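PDB 3EW1: rhizavidin from Rhizobium etli, which binds biotin with high affinity as a dimeric member of the avidin family. Local coordinates for residues B[64-69]-B[96-101]. Residues are numbered along the deposited sequence; the frame is centred on the assembly and turned at random.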
ATOM      1  N   THR B  64      -1.832  -5.695 -14.308  1.00 19.37           N
ATOM      2  CA  THR B  64      -0.494  -5.116 -14.321  1.00 21.21           C
ATOM      3  C   THR B  64      -0.331  -3.983 -13.324  1.00 20.61           C
ATOM      4  O   THR B  64       0.735  -3.376 -13.231  1.00 22.28           O
ATOM      5  CB  THR B  64      -0.132  -4.539 -15.709  1.00 21.70           C
ATOM      6  OG1 THR B  64      -1.110  -3.569 -16.100  1.00 24.33           O
ATOM      7  CG2 THR B  64      -0.089  -5.638 -16.751  1.00 23.76           C
ATOM      8  N   PHE B  65      -1.410  -3.657 -12.617  1.00 19.45           N
ATOM      9  CA  PHE B  65      -1.412  -2.539 -11.667  1.00 18.58           C
ATOM     10  C   PHE B  65      -1.040  -2.952 -10.265  1.00 18.55           C
ATOM     11  O   PHE B  65      -1.322  -4.067  -9.840  1.00 18.39           O
ATOM     12  CB  PHE B  65      -2.747  -1.847 -11.735  1.00 18.51           C
ATOM     13  CG  PHE B  65      -3.009  -1.256 -13.112  1.00 19.68           C
ATOM     14  CD1 PHE B  65      -3.815  -1.917 -14.029  1.00 22.73           C
ATOM     15  CD2 PHE B  65      -2.416  -0.061 -13.491  1.00 19.95           C
ATOM     16  CE1 PHE B  65      -4.017  -1.398 -15.295  1.00 23.89           C
ATOM     17  CE2 PHE B  65      -2.630   0.488 -14.752  1.00 23.26           C
ATOM     18  CZ  PHE B  65      -3.433  -0.187 -15.668  1.00 20.91           C
ATOM     19  N   ILE B  66      -0.345  -2.052  -9.573  1.00 17.02           N
ATOM     20  CA  ILE B  66       0.183  -2.402  -8.268  1.00 17.96           C
ATOM     21  C   ILE B  66       0.193  -1.184  -7.395  1.00 16.86           C
ATOM     22  O   ILE B  66       0.438  -0.057  -7.823  1.00 16.49           O
ATOM     23  CB  ILE B  66       1.636  -3.004  -8.370  1.00 18.50           C
ATOM     24  CG1 ILE B  66       2.126  -3.483  -6.990  1.00 18.92           C
ATOM     25  CG2 ILE B  66       2.613  -2.019  -9.028  1.00 18.89           C
ATOM     26  CD1 ILE B  66       3.464  -4.261  -7.020  1.00 20.71           C
ATOM     27  N   ALA B  67      -0.076  -1.428  -6.123  1.00 17.36           N
ATOM     28  CA  ALA B  67       0.082  -0.374  -5.098  1.00 17.06           C
ATOM     29  C   ALA B  67       0.788  -1.007  -3.915  1.00 17.02           C
ATOM     30  O   ALA B  67       0.440  -2.120  -3.492  1.00 16.51           O
ATOM     31  CB  ALA B  67      -1.269   0.236  -4.713  1.00 19.08           C
ATOM     32  N   PHE B  68       1.772  -0.307  -3.341  1.00 15.88           N
ATOM     33  CA  PHE B  68       2.478  -0.872  -2.209  1.00 16.84           C
ATOM     34  C   PHE B  68       2.886   0.229  -1.242  1.00 15.26           C
ATOM     35  O   PHE B  68       2.905   1.424  -1.584  1.00 16.87           O
ATOM     36  CB  PHE B  68       3.651  -1.773  -2.643  1.00 17.69           C
ATOM     37  CG  PHE B  68       4.691  -1.101  -3.499  1.00 17.17           C
ATOM     38  CD1 PHE B  68       4.543  -1.046  -4.890  1.00 21.27           C
ATOM     39  CD2 PHE B  68       5.823  -0.546  -2.929  1.00 17.48           C
ATOM     40  CE1 PHE B  68       5.520  -0.454  -5.690  1.00 22.09           C
ATOM     41  CE2 PHE B  68       6.830   0.039  -3.729  1.00 18.79           C
ATOM     42  CZ  PHE B  68       6.652   0.097  -5.099  1.00 21.33           C
ATOM     43  N   SER B  69       3.251  -0.184  -0.037  1.00 15.59           N
ATOM     44  CA  SER B  69       3.340   0.740   1.134  1.00 15.77           C
ATOM     45  C   SER B  69       4.510   0.377   2.045  1.00 16.95           C
ATOM     46  O   SER B  69       4.765  -0.821   2.270  1.00 16.88           O
ATOM     47  CB  SER B  69       2.058   0.616   1.969  1.00 16.44           C
ATOM     48  OG  SER B  69       0.888   0.960   1.242  1.00 18.23           O
ATOM     49  N   THR B  96      11.369  -5.944 -17.649  1.00 26.92           N
ATOM     50  CA  THR B  96      10.177  -5.444 -16.982  1.00 24.66           C
ATOM     51  C   THR B  96      10.539  -4.251 -16.072  1.00 22.94           C
ATOM     52  O   THR B  96      11.608  -4.230 -15.469  1.00 21.14           O
ATOM     53  CB  THR B  96       9.588  -6.551 -16.114  1.00 25.47           C
ATOM     54  OG1 THR B  96       9.540  -7.752 -16.902  1.00 25.90           O
ATOM     55  CG2 THR B  96       8.189  -6.198 -15.682  1.00 23.03           C
ATOM     56  N   GLU B  97       9.652  -3.265 -15.992  1.00 21.51           N
ATOM     57  CA  GLU B  97       9.853  -2.115 -15.085  1.00 22.45           C
ATOM     58  C   GLU B  97       8.520  -1.795 -14.429  1.00 20.95           C
ATOM     59  O   GLU B  97       7.449  -2.123 -14.971  1.00 20.87           O
ATOM     60  CB  GLU B  97      10.434  -0.875 -15.803  1.00 22.94           C
ATOM     61  CG  GLU B  97       9.551  -0.302 -16.913  1.00 25.29           C
ATOM     62  CD  GLU B  97      10.146   0.932 -17.644  1.00 28.11           C
ATOM     63  OE1 GLU B  97       9.421   1.481 -18.521  1.00 32.28           O
ATOM     64  OE2 GLU B  97      11.312   1.346 -17.364  1.00 33.23           O
ATOM     65  N   ILE B  98       8.576  -1.200 -13.239  1.00 20.18           N
ATOM     66  CA  ILE B  98       7.343  -0.737 -12.616  1.00 18.79           C
ATOM     67  C   ILE B  98       7.406   0.767 -12.536  1.00 18.60           C
ATOM     68  O   ILE B  98       8.329   1.309 -11.945  1.00 20.44           O
ATOM     69  CB  ILE B  98       7.187  -1.339 -11.202  1.00 18.33           C
ATOM     70  CG1 ILE B  98       7.246  -2.875 -11.268  1.00 19.41           C
ATOM     71  CG2 ILE B  98       5.866  -0.898 -10.539  1.00 20.35           C
ATOM     72  CD1 ILE B  98       7.306  -3.609  -9.891  1.00 17.26           C
ATOM     73  N   VAL B  99       6.449   1.435 -13.162  1.00 19.35           N
ATOM     74  CA  VAL B  99       6.388   2.886 -13.208  1.00 20.51           C
ATOM     75  C   VAL B  99       5.397   3.331 -12.146  1.00 20.12           C
ATOM     76  O   VAL B  99       4.232   2.887 -12.134  1.00 21.01           O
ATOM     77  CB  VAL B  99       5.919   3.397 -14.602  1.00 20.69           C
ATOM     78  CG1 VAL B  99       5.769   4.925 -14.592  1.00 22.08           C
ATOM     79  CG2 VAL B  99       6.908   2.985 -15.706  1.00 21.94           C
ATOM     80  N   THR B 100       5.866   4.188 -11.237  1.00 20.48           N
ATOM     81  CA  THR B 100       5.058   4.573 -10.066  1.00 19.32           C
ATOM     82  C   THR B 100       5.050   6.075  -9.763  1.00 20.30           C
ATOM     83  O   THR B 100       5.990   6.794 -10.120  1.00 22.19           O
ATOM     84  CB  THR B 100       5.564   3.889  -8.756  1.00 20.10           C
ATOM     85  OG1 THR B 100       6.799   4.460  -8.337  1.00 22.20           O
ATOM     86  CG2 THR B 100       5.671   2.382  -8.847  1.00 20.18           C
ATOM     87  N   SER B 101       3.987   6.528  -9.088  1.00 18.66           N
ATOM     88  CA  SER B 101       3.944   7.822  -8.335  1.00 19.30           C
ATOM     89  C   SER B 101       3.914   7.459  -6.908  1.00 19.22           C
ATOM     90  O   SER B 101       3.325   6.435  -6.565  1.00 19.95           O
ATOM     91  CB  SER B 101       2.657   8.578  -8.646  1.00 18.58           C
ATOM     92  OG  SER B 101       2.694   8.972 -10.030  1.00 23.14           O
TER
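T100 uses its two branches differently: OG1 is hydrogen-bonded to the backbone O of D119 on strand 111-124, leaving the methyl CG2 to meet F68. That methyl comes obliquely to the ring, 4.2 Å from CE1 of F68. At chi1 72°, OG1 of T100 faces D119, while CG2 is turned toward the F68 ring. Further along, I66 and I98 meet through their short branches, CG2 of I66 lying 3.8 Å from CG2 of I98, while the two side chains cross at about a right angle. With chi1 of I66 at -175°, its CG2 lies between its backbone N and carbonyl carbon, and it meets the CG2 of I98 that stands anti to that residue's backbone N. The same CG2 of I98 also lies 3.7 Å from CG2 of T100, joining the two spots into one apolar patch.

The strands holding 64-69 and 96-101 are not neighbours in the eight-stranded antiparallel avidin barrel. Strand 78-92 runs between them, and the CA atoms of I66 and I98 are 8.5 Å apart. W85 on that middle strand stacks on F68 and touches T100, while M27 of strand 26-31 packs on both F68 and I98. The patch borders the biotin site, with T100 beside D119 and F68 near Y41, both of which bind biotin. No hydrogen bond links the two segments: the contact across them is apolar and probably rests on dispersion and the exclusion of water, while hydrogen bonds from these residues go to other strands and, for S69, to S69 of the second subunit.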